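GDSL-like Lipase (Parabacteroides distasonis, PDB 3P94) is a serine hydrolase of the GDSL-like lipase (SGNH) family that probably cleaves ester bonds, perhaps those of lysophospholipids. Local coordinates at residues 17-22 against 71-76; 58-63 against 89-94; 82-87 against 120-125; 116-121 against 157-162. All blocks are in the same frame, centred on the assembly; numbering follows the deposited sequence.

Interaction 1: 17-22 against 71-76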
# COMPACT_ATOMS: atom_id res chain seq x y z
N LYS A 17 1.68 20.98 0.93
CA LYS A 17 1.34 22.42 0.89
C LYS A 17 0.94 22.92 -0.51
O LYS A 17 0.33 23.99 -0.61
CB LYS A 17 2.50 23.26 1.43
CG LYS A 17 2.92 22.91 2.87
CD LYS A 17 3.59 24.10 3.54
CE LYS A 17 4.84 23.79 4.29
NZ LYS A 17 5.83 24.87 4.10
N THR A 18 1.26 22.18 -1.59
CA THR A 18 0.91 22.62 -2.95
C THR A 18 -0.07 21.65 -3.63
O THR A 18 -0.44 21.88 -4.79
CB THR A 18 2.16 22.87 -3.80
OG1 THR A 18 3.01 21.72 -3.78
CG2 THR A 18 2.92 24.12 -3.35
N VAL A 19 -0.54 20.62 -2.90
CA VAL A 19 -1.57 19.71 -3.39
C VAL A 19 -2.90 20.47 -3.38
O VAL A 19 -3.20 21.14 -2.38
CB VAL A 19 -1.63 18.40 -2.54
CG1 VAL A 19 -2.90 17.60 -2.82
CG2 VAL A 19 -0.39 17.54 -2.77
N LYS A 20 -3.68 20.40 -4.48
CA LYS A 20 -5.00 21.04 -4.52
C LYS A 20 -5.94 20.22 -3.62
O LYS A 20 -6.04 19.00 -3.79
CB LYS A 20 -5.53 21.17 -5.96
CG LYS A 20 -6.91 21.83 -6.06
N VAL A 21 -6.56 20.88 -2.64
CA VAL A 21 -7.45 20.24 -1.67
C VAL A 21 -8.88 20.82 -1.82
O VAL A 21 -9.02 22.04 -1.83
CB VAL A 21 -6.89 20.36 -0.23
CG1 VAL A 21 -7.90 19.89 0.82
CG2 VAL A 21 -5.56 19.61 -0.08
N PRO A 22 -9.96 20.00 -1.94
CA PRO A 22 -9.99 18.52 -1.94
C PRO A 22 -9.29 17.90 -3.15
O PRO A 22 -9.31 18.47 -4.25
CB PRO A 22 -11.49 18.19 -1.91
CG PRO A 22 -12.15 19.38 -2.50
CD PRO A 22 -11.32 20.55 -2.06
N ILE A 71 -5.83 12.19 5.31
CA ILE A 71 -6.98 12.95 5.85
C ILE A 71 -6.90 14.45 5.50
O ILE A 71 -7.87 15.00 4.97
CB ILE A 71 -7.14 12.75 7.39
CG1 ILE A 71 -7.38 11.25 7.74
CG2 ILE A 71 -8.26 13.67 7.94
CD1 ILE A 71 -7.28 10.85 9.18
N ASN A 72 -5.75 15.10 5.77
CA ASN A 72 -5.59 16.53 5.53
C ASN A 72 -5.61 16.91 4.04
O ASN A 72 -5.83 18.09 3.73
CB ASN A 72 -4.34 17.06 6.20
CG ASN A 72 -4.44 17.08 7.73
OD1 ASN A 72 -5.52 16.89 8.31
ND2 ASN A 72 -3.32 17.29 8.40
N LEU A 73 -5.47 15.93 3.13
CA LEU A 73 -5.54 16.20 1.68
C LEU A 73 -6.99 16.09 1.17
O LEU A 73 -7.24 16.40 0.01
CB LEU A 73 -4.60 15.27 0.89
CG LEU A 73 -3.09 15.39 1.20
CD1 LEU A 73 -2.29 14.52 0.28
CD2 LEU A 73 -2.58 16.84 1.07
N LYS A 74 -7.93 15.67 2.04
CA LYS A 74 -9.36 15.50 1.75
C LYS A 74 -9.61 14.80 0.37
O LYS A 74 -10.29 15.37 -0.48
CB LYS A 74 -10.09 16.86 1.82
CG LYS A 74 -10.09 17.48 3.22
CD LYS A 74 -10.68 18.88 3.20
CE LYS A 74 -10.95 19.41 4.59
NZ LYS A 74 -11.69 20.70 4.53
N PRO A 75 -9.06 13.58 0.11
CA PRO A 75 -9.32 12.94 -1.19
C PRO A 75 -10.68 12.27 -1.25
O PRO A 75 -11.29 12.02 -0.23
CB PRO A 75 -8.21 11.90 -1.27
CG PRO A 75 -8.00 11.48 0.14
CD PRO A 75 -8.23 12.72 0.97
N LYS A 76 -11.13 11.93 -2.47
CA LYS A 76 -12.36 11.17 -2.69
C LYS A 76 -12.13 9.74 -2.21
O LYS A 76 -13.01 9.14 -1.59
CB LYS A 76 -12.75 11.18 -4.18
CG LYS A 76 -13.19 12.53 -4.72
CD LYS A 76 -13.58 12.43 -6.18
CE LYS A 76 -14.13 13.73 -6.70
NZ LYS A 76 -14.82 13.55 -7.99
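Val21 lays both methyls against the carbonyl oxygen of Leu73, CG1 and CG2 each 3.6 Å from Leu73 O, and the Pro22 ring sits by the next carbonyl, its CB 3.4 Å from Lys74 O. The motif is the type I beta turn from Ile71 to Lys74 that follows helix 59-71 and leads into strand 75-81 of the flavodoxin-like sheet. Segment 17-22 is the loop running up to the neighbouring strand 23-29, and a cis peptide bond between Val21 and Pro22 bends it just before that strand. The two segments meet here through apolar groups. Deeper in, Leu73 CD2 lies 4.0 Å from Val19 CG1, the two side chains crossing at about a right angle, and Leu73 carries on to Val50 and Arg52 of strand 49-53. Leu73 O is bonded to Ser23, so the oxygen under the Val21 methyls is not left without a donor. On the solvent side the extended Lys74 chain runs across Val21. Val21 CG1 stands opposite the backbone N (chi1 171°), which brings it 3.8 Å from Lys74 CD.

Interaction 2: 58-63 against 89-94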
# COMPACT_ATOMS: atom_id res chain seq x y z
N THR A 58 6.00 0.38 7.63
CA THR A 58 5.06 -0.66 8.04
C THR A 58 3.70 0.03 8.24
O THR A 58 3.61 1.26 8.15
CB THR A 58 5.53 -1.41 9.30
OG1 THR A 58 5.28 -0.63 10.47
CG2 THR A 58 6.98 -1.88 9.23
N THR A 59 2.66 -0.76 8.54
CA THR A 59 1.30 -0.22 8.78
C THR A 59 1.29 0.73 10.00
O THR A 59 0.43 1.60 10.06
CB THR A 59 0.29 -1.35 8.95
OG1 THR A 59 0.67 -2.15 10.06
CG2 THR A 59 0.13 -2.20 7.67
N SER A 60 2.26 0.56 10.96
CA SER A 60 2.33 1.41 12.16
C SER A 60 2.68 2.86 11.79
O SER A 60 1.96 3.77 12.20
CB SER A 60 3.32 0.84 13.17
OG SER A 60 2.79 -0.32 13.77
N GLU A 61 3.75 3.10 10.98
CA GLU A 61 4.12 4.46 10.56
C GLU A 61 3.02 5.06 9.72
O GLU A 61 2.71 6.24 9.84
CB GLU A 61 5.45 4.50 9.78
CG GLU A 61 6.66 4.11 10.61
CD GLU A 61 7.11 2.67 10.42
OE1 GLU A 61 6.29 1.82 10.01
OE2 GLU A 61 8.31 2.40 10.64
N MSE A 62 2.42 4.22 8.89
CA MSE A 62 1.36 4.64 8.00
C MSE A 62 0.12 5.12 8.76
O MSE A 62 -0.44 6.16 8.40
CB MSE A 62 1.02 3.51 7.04
CG MSE A 62 2.03 3.37 5.95
SE MSE A 62 1.38 2.04 4.72
CE MSE A 62 3.09 1.04 4.57
N LEU A 63 -0.28 4.39 9.82
CA LEU A 63 -1.43 4.80 10.65
C LEU A 63 -1.16 6.18 11.30
O LEU A 63 -2.06 7.02 11.35
CB LEU A 63 -1.74 3.73 11.72
CG LEU A 63 -2.85 4.06 12.74
CD1 LEU A 63 -4.20 4.37 12.05
CD2 LEU A 63 -3.03 2.94 13.75
N HIS A 89 9.20 -7.49 9.56
CA HIS A 89 9.51 -6.93 10.89
C HIS A 89 10.41 -5.69 10.79
O HIS A 89 11.31 -5.52 11.62
CB HIS A 89 10.16 -7.97 11.82
CG HIS A 89 9.32 -9.15 12.19
ND1 HIS A 89 7.96 -9.22 11.93
CD2 HIS A 89 9.71 -10.28 12.81
CE1 HIS A 89 7.57 -10.40 12.38
NE2 HIS A 89 8.59 -11.07 12.90
N ASN A 90 10.14 -4.79 9.82
CA ASN A 90 10.93 -3.56 9.65
C ASN A 90 10.85 -2.66 10.89
O ASN A 90 11.83 -1.97 11.20
CB ASN A 90 10.50 -2.78 8.42
CG ASN A 90 11.09 -3.28 7.13
OD1 ASN A 90 11.55 -4.42 7.03
ND2 ASN A 90 11.05 -2.46 6.11
N ASN A 91 9.70 -2.65 11.57
CA ASN A 91 9.51 -1.85 12.78
C ASN A 91 9.47 -2.77 14.02
O ASN A 91 8.84 -2.46 15.03
CB ASN A 91 8.24 -0.97 12.69
CG ASN A 91 8.17 0.07 13.78
OD1 ASN A 91 9.13 0.80 14.03
ND2 ASN A 91 7.09 0.09 14.54
N GLY A 92 10.19 -3.89 13.91
CA GLY A 92 10.26 -4.89 14.97
C GLY A 92 9.18 -5.95 14.83
O GLY A 92 8.39 -5.90 13.89
N VAL A 93 9.16 -6.91 15.77
CA VAL A 93 8.20 -8.01 15.79
C VAL A 93 6.77 -7.46 15.96
O VAL A 93 6.53 -6.56 16.78
CB VAL A 93 8.57 -9.07 16.87
CG1 VAL A 93 8.52 -8.50 18.29
CG2 VAL A 93 7.71 -10.33 16.74
N ILE A 94 5.84 -7.98 15.17
CA ILE A 94 4.43 -7.60 15.22
C ILE A 94 3.59 -8.81 14.79
O ILE A 94 3.89 -9.44 13.77
CB ILE A 94 4.10 -6.30 14.42
CG1 ILE A 94 2.61 -5.87 14.64
CG2 ILE A 94 4.51 -6.37 12.93
CD1 ILE A 94 2.22 -4.44 14.15
O HOH W 1 4.86 -1.81 14.62
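Thr58 sets its CG2 methyl over the facing loop, 3.7 Å from Asn90 CB and from the backbone Asn91 N. It is the N-cap of helix 59-71 and forms a capping box with Glu61, while segment 89-94 begins with the Schellman motif that ends helix 84-87 and turns back in a type I beta turn from His89 to Gly92. The start of helix 59-71 thus packs on the loop that follows helix 84-87. Glu61 OE1 is gripped twice by the same residue: Thr58 OG1 donates to it at 2.7 Å on the syn side, and Thr58 N at 2.8 Å from the opposite face of the carboxylate. The bend in the glutamate chain (chi2 99°) curls the carboxylate back over the cap. Thr58 OG1 also accepts from Ser60 N, so this hydroxyl both gives and receives. The other carboxylate oxygen, Glu61 OE2, comes to 3.8 Å from Asn91 OD1, with the carboxylate and amide planes turned 50° apart; that amide oxygen takes its hydrogen bond from Trp6. Asn90 turns its amide elsewhere, to Arg131 and Gly56. Ile94 CD1 approaches the Ser60 hydroxyl. A water ties the two segments together, accepting from Asn91 ND2 at 2.9 Å and lying 2.7 Å from Ser60 OG.

Interaction 3: 82-87 against 120-125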
# COMPACT_ATOMS: atom_id res chain seq x y z
N ALA A 82 -0.24 -2.04 1.87
CA ALA A 82 0.62 -2.08 3.05
C ALA A 82 0.58 -3.42 3.77
O ALA A 82 -0.40 -4.15 3.66
CB ALA A 82 0.18 -0.98 4.01
N GLY A 83 1.63 -3.70 4.53
CA GLY A 83 1.72 -4.91 5.33
C GLY A 83 2.95 -5.77 5.10
O GLY A 83 3.34 -6.51 6.01
N ILE A 84 3.57 -5.69 3.90
CA ILE A 84 4.74 -6.53 3.61
C ILE A 84 5.93 -6.20 4.53
O ILE A 84 6.62 -7.12 4.97
CB ILE A 84 5.16 -6.54 2.10
CG1 ILE A 84 6.08 -7.73 1.78
CG2 ILE A 84 5.85 -5.23 1.66
CD1 ILE A 84 5.48 -9.12 1.99
N ASN A 85 6.15 -4.91 4.86
CA ASN A 85 7.29 -4.56 5.73
C ASN A 85 7.00 -4.96 7.19
O ASN A 85 7.94 -5.21 7.93
CB ASN A 85 7.68 -3.11 5.59
CG ASN A 85 8.23 -2.82 4.21
OD1 ASN A 85 9.05 -3.56 3.65
ND2 ASN A 85 7.77 -1.76 3.61
N ASP A 86 5.72 -5.10 7.57
CA ASP A 86 5.33 -5.61 8.89
C ASP A 86 5.69 -7.10 8.97
O ASP A 86 6.16 -7.57 10.01
CB ASP A 86 3.82 -5.46 9.12
CG ASP A 86 3.30 -4.05 9.14
OD1 ASP A 86 3.24 -3.43 8.06
OD2 ASP A 86 2.92 -3.58 10.24
N ILE A 87 5.47 -7.84 7.86
CA ILE A 87 5.79 -9.28 7.75
C ILE A 87 7.33 -9.44 7.80
O ILE A 87 7.83 -10.39 8.41
CB ILE A 87 5.13 -9.92 6.47
CG1 ILE A 87 3.58 -9.89 6.60
CG2 ILE A 87 5.62 -11.37 6.23
CD1 ILE A 87 2.77 -10.25 5.33
N CYS A 120 -5.71 -2.94 -1.24
CA CYS A 120 -4.96 -3.76 -2.19
C CYS A 120 -4.42 -4.98 -1.50
O CYS A 120 -3.90 -4.90 -0.39
CB CYS A 120 -3.82 -2.96 -2.81
SG CYS A 120 -4.35 -1.48 -3.71
N SER A 121 -4.45 -6.11 -2.22
CA SER A 121 -3.83 -7.36 -1.78
C SER A 121 -2.35 -7.12 -1.63
O SER A 121 -1.75 -6.53 -2.53
CB SER A 121 -4.05 -8.44 -2.83
OG SER A 121 -3.33 -8.13 -4.02
N VAL A 122 -1.75 -7.60 -0.53
CA VAL A 122 -0.30 -7.54 -0.36
C VAL A 122 0.27 -8.39 -1.50
O VAL A 122 -0.29 -9.44 -1.82
CB VAL A 122 0.14 -8.01 1.06
CG1 VAL A 122 1.66 -8.04 1.19
CG2 VAL A 122 -0.47 -7.13 2.14
N LEU A 123 1.32 -7.89 -2.18
CA LEU A 123 1.91 -8.59 -3.31
C LEU A 123 2.54 -9.94 -2.88
O LEU A 123 2.97 -10.08 -1.72
CB LEU A 123 2.96 -7.72 -4.00
CG LEU A 123 2.52 -6.95 -5.25
CD1 LEU A 123 1.33 -6.05 -4.98
CD2 LEU A 123 3.66 -6.12 -5.82
N PRO A 124 2.59 -10.93 -3.80
CA PRO A 124 3.28 -12.19 -3.46
C PRO A 124 4.75 -11.94 -3.13
O PRO A 124 5.36 -11.02 -3.68
CB PRO A 124 3.14 -13.02 -4.74
CG PRO A 124 2.11 -12.36 -5.56
CD PRO A 124 2.14 -10.92 -5.20
N ALA A 125 5.29 -12.69 -2.18
CA ALA A 125 6.69 -12.64 -1.78
C ALA A 125 7.08 -13.98 -1.22
O ALA A 125 6.44 -14.46 -0.28
CB ALA A 125 6.94 -11.53 -0.76
O HOH W 2 -2.66 -3.71 1.83
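Cys120 O receives a 2.8 Å hydrogen bond from a water, and the same water accepts from Ala82 N at 2.9 Å, so the two segments are bridged just where their parallel strands run out. Beyond the water the contact is packing that centres on Val122, whose methyls part to meet different neighbours. CG2 presses on the backbone, 3.3 Å from Ala82 O. CG1, set opposite the backbone N (chi1 176°), reaches the isoleucine instead and lies 3.9 Å from Ile84 CB. The end of that isoleucine reaches further along the loop, with Ile84 CD1 3.9 Å from Ala125 CB. The backbone angles of Gly83 favour glycine, and its CA lies 4.5 Å from Val122 CG2. An alanine in place of Val122 would probably open a gap beside Ile84 and strip the Ala82 carbonyl of its methyl cover. Residues 83-86 read Gly-Ile-Asn-Asp, consistent with the GxND block of SGNH hydrolases, whose asparagine lines the oxyanion hole in relatives. The contact thus joins the start of helix 84-87, just after strand 75-81, to the loop after strand 116-120, with helix 137-153 packed against both: Val140 touches Ile84, Ile87 and Val122, and Asn144 accepts from Val122 N.

Interaction 4: 116-121 against 157-162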
# COMPACT_ATOMS: atom_id res chain seq x y z
N LYS A 116 -13.33 7.23 0.72
CA LYS A 116 -13.57 5.85 0.30
C LYS A 116 -12.26 5.06 0.37
O LYS A 116 -11.24 5.53 -0.13
CB LYS A 116 -14.15 5.79 -1.13
CG LYS A 116 -15.57 6.31 -1.23
CD LYS A 116 -16.14 6.08 -2.62
CE LYS A 116 -17.53 6.64 -2.75
NZ LYS A 116 -17.72 7.29 -4.07
N VAL A 117 -12.28 3.87 0.98
CA VAL A 117 -11.07 3.05 1.08
C VAL A 117 -11.04 1.98 -0.01
O VAL A 117 -11.98 1.18 -0.14
CB VAL A 117 -10.88 2.40 2.47
CG1 VAL A 117 -9.65 1.49 2.50
CG2 VAL A 117 -10.76 3.47 3.55
N ILE A 118 -9.93 1.94 -0.74
CA ILE A 118 -9.65 0.92 -1.74
C ILE A 118 -8.46 0.12 -1.19
O ILE A 118 -7.35 0.63 -1.12
CB ILE A 118 -9.39 1.52 -3.15
CG1 ILE A 118 -10.68 2.17 -3.70
CG2 ILE A 118 -8.87 0.44 -4.09
CD1 ILE A 118 -10.45 3.17 -4.84
N PHE A 119 -8.73 -1.11 -0.73
CA PHE A 119 -7.69 -1.97 -0.18
C PHE A 119 -7.05 -2.81 -1.28
O PHE A 119 -7.76 -3.34 -2.14
CB PHE A 119 -8.25 -2.90 0.91
CG PHE A 119 -8.21 -2.35 2.31
CD1 PHE A 119 -7.00 -2.01 2.90
CD2 PHE A 119 -9.37 -2.24 3.07
CE1 PHE A 119 -6.96 -1.49 4.21
CE2 PHE A 119 -9.32 -1.74 4.38
CZ PHE A 119 -8.12 -1.37 4.94
N CYS A 120 -5.71 -2.94 -1.24
CA CYS A 120 -4.96 -3.76 -2.19
C CYS A 120 -4.42 -4.98 -1.50
O CYS A 120 -3.90 -4.90 -0.39
CB CYS A 120 -3.82 -2.96 -2.81
SG CYS A 120 -4.35 -1.48 -3.71
N SER A 121 -4.45 -6.11 -2.22
CA SER A 121 -3.83 -7.36 -1.78
C SER A 121 -2.35 -7.12 -1.63
O SER A 121 -1.75 -6.53 -2.53
CB SER A 121 -4.05 -8.44 -2.83
OG SER A 121 -3.33 -8.13 -4.02
N THR A 157 -13.82 -1.66 -1.82
CA THR A 157 -13.26 -2.29 -3.02
C THR A 157 -11.95 -3.01 -2.65
O THR A 157 -11.12 -2.45 -1.93
CB THR A 157 -13.03 -1.21 -4.11
OG1 THR A 157 -14.28 -0.63 -4.45
CG2 THR A 157 -12.35 -1.76 -5.36
N TYR A 158 -11.78 -4.26 -3.15
CA TYR A 158 -10.55 -5.04 -2.93
C TYR A 158 -9.84 -5.20 -4.28
O TYR A 158 -10.45 -5.65 -5.25
CB TYR A 158 -10.86 -6.40 -2.28
CG TYR A 158 -9.64 -7.26 -2.02
CD1 TYR A 158 -8.78 -7.00 -0.96
CD2 TYR A 158 -9.37 -8.39 -2.81
CE1 TYR A 158 -7.67 -7.81 -0.70
CE2 TYR A 158 -8.28 -9.21 -2.56
CZ TYR A 158 -7.43 -8.92 -1.50
OH TYR A 158 -6.36 -9.74 -1.24
N VAL A 159 -8.57 -4.79 -4.35
CA VAL A 159 -7.75 -4.86 -5.56
C VAL A 159 -6.87 -6.09 -5.44
O VAL A 159 -5.94 -6.12 -4.61
CB VAL A 159 -6.93 -3.54 -5.75
CG1 VAL A 159 -5.96 -3.64 -6.91
CG2 VAL A 159 -7.86 -2.35 -5.94
N ASP A 160 -7.15 -7.12 -6.25
CA ASP A 160 -6.41 -8.37 -6.18
C ASP A 160 -5.21 -8.41 -7.13
O ASP A 160 -5.21 -9.11 -8.16
CB ASP A 160 -7.34 -9.58 -6.40
CG ASP A 160 -6.76 -10.92 -5.98
OD1 ASP A 160 -5.61 -10.95 -5.48
OD2 ASP A 160 -7.46 -11.94 -6.13
N TYR A 161 -4.13 -7.73 -6.72
CA TYR A 161 -2.86 -7.80 -7.45
C TYR A 161 -2.26 -9.20 -7.36
O TYR A 161 -1.68 -9.68 -8.32
CB TYR A 161 -1.84 -6.83 -6.83
CG TYR A 161 -2.11 -5.35 -6.90
CD1 TYR A 161 -2.58 -4.77 -8.07
CD2 TYR A 161 -1.73 -4.50 -5.86
CE1 TYR A 161 -2.74 -3.39 -8.17
CE2 TYR A 161 -1.88 -3.13 -5.96
CZ TYR A 161 -2.38 -2.57 -7.12
OH TYR A 161 -2.53 -1.21 -7.20
N HIS A 162 -2.36 -9.80 -6.15
CA HIS A 162 -1.75 -11.08 -5.77
C HIS A 162 -2.10 -12.23 -6.73
O HIS A 162 -1.19 -12.88 -7.22
CB HIS A 162 -2.14 -11.45 -4.32
CG HIS A 162 -1.33 -12.58 -3.74
ND1 HIS A 162 -1.57 -13.89 -4.10
CD2 HIS A 162 -0.30 -12.55 -2.86
CE1 HIS A 162 -0.68 -14.62 -3.43
NE2 HIS A 162 0.10 -13.86 -2.67
O HOH W 3 -14.09 1.20 -1.86
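Strands 116-120 and 157-159 are the two strands of a beta-alpha-beta unit, linked through helix 137-153, and they run parallel, the axes of these short segments approaching to 4.7 Å and turned by 28°. Phe119 uses both its N and its O toward strand 157-159, the N donating to Thr157 O and the O accepting from Val159 N at 2.8 Å. The next bond, Ser121 N to Val159 O, is nearly straight (173°). At the beginning of the pair the strands splay, and a water fills in, donating to Val117 O and accepting from Thr157 N. On one face of the sheet Ile118 CG2 and Val159 CG2 are squeezed to 3.5 Å. Further along that face Val159 CG1 lies over the Tyr161 ring, offset toward the rim, while Cys120 SG stands obliquely to the same ring, 4.6 Å from its centroid. The opposite face carries Phe119 and Tyr158. With its ring swung opposite the backbone N (chi1 -180°), Tyr158 runs beside the chain at Ser121 and brings OH to 3.1 Å from Ser121 CB. Cutting Tyr158 back to an alanine would probably uncover the Cys120-Ser121 backbone and take away the packing of the ring on Asn144 of the helix. Ser121 OG accepts from His162 N at 2.9 Å in the first turn of helix 161-165. Strand pairs spanned by a helix in this way build the parallel sheet of the flavodoxin-like fold.

Overall arrangement
Interactions 1, 3 and 4 all lie on or beside the parallel sheet, and interaction 2 sits beyond the carboxy ends of its strands. Interaction 1 is at the far end, its centre 26 Å from that of interaction 3, yet Lys76 O and Lys116 N of interaction 4, 3.0 Å apart, probably hydrogen-bond between adjacent strands. Interactions 3 and 4 share Cys120 and Ser121, with centres 12 Å apart. Interactions 2 and 3 are equally near; a hydrogen bond between Thr59 OG1 and Asp86 OD2, 2.7 Å apart, joins them. Ile84 and Asn90 lie near, without touching, the probable catalytic triad of Ser31, His182 and Asp179, so interactions 2 and 3 border the likely active site.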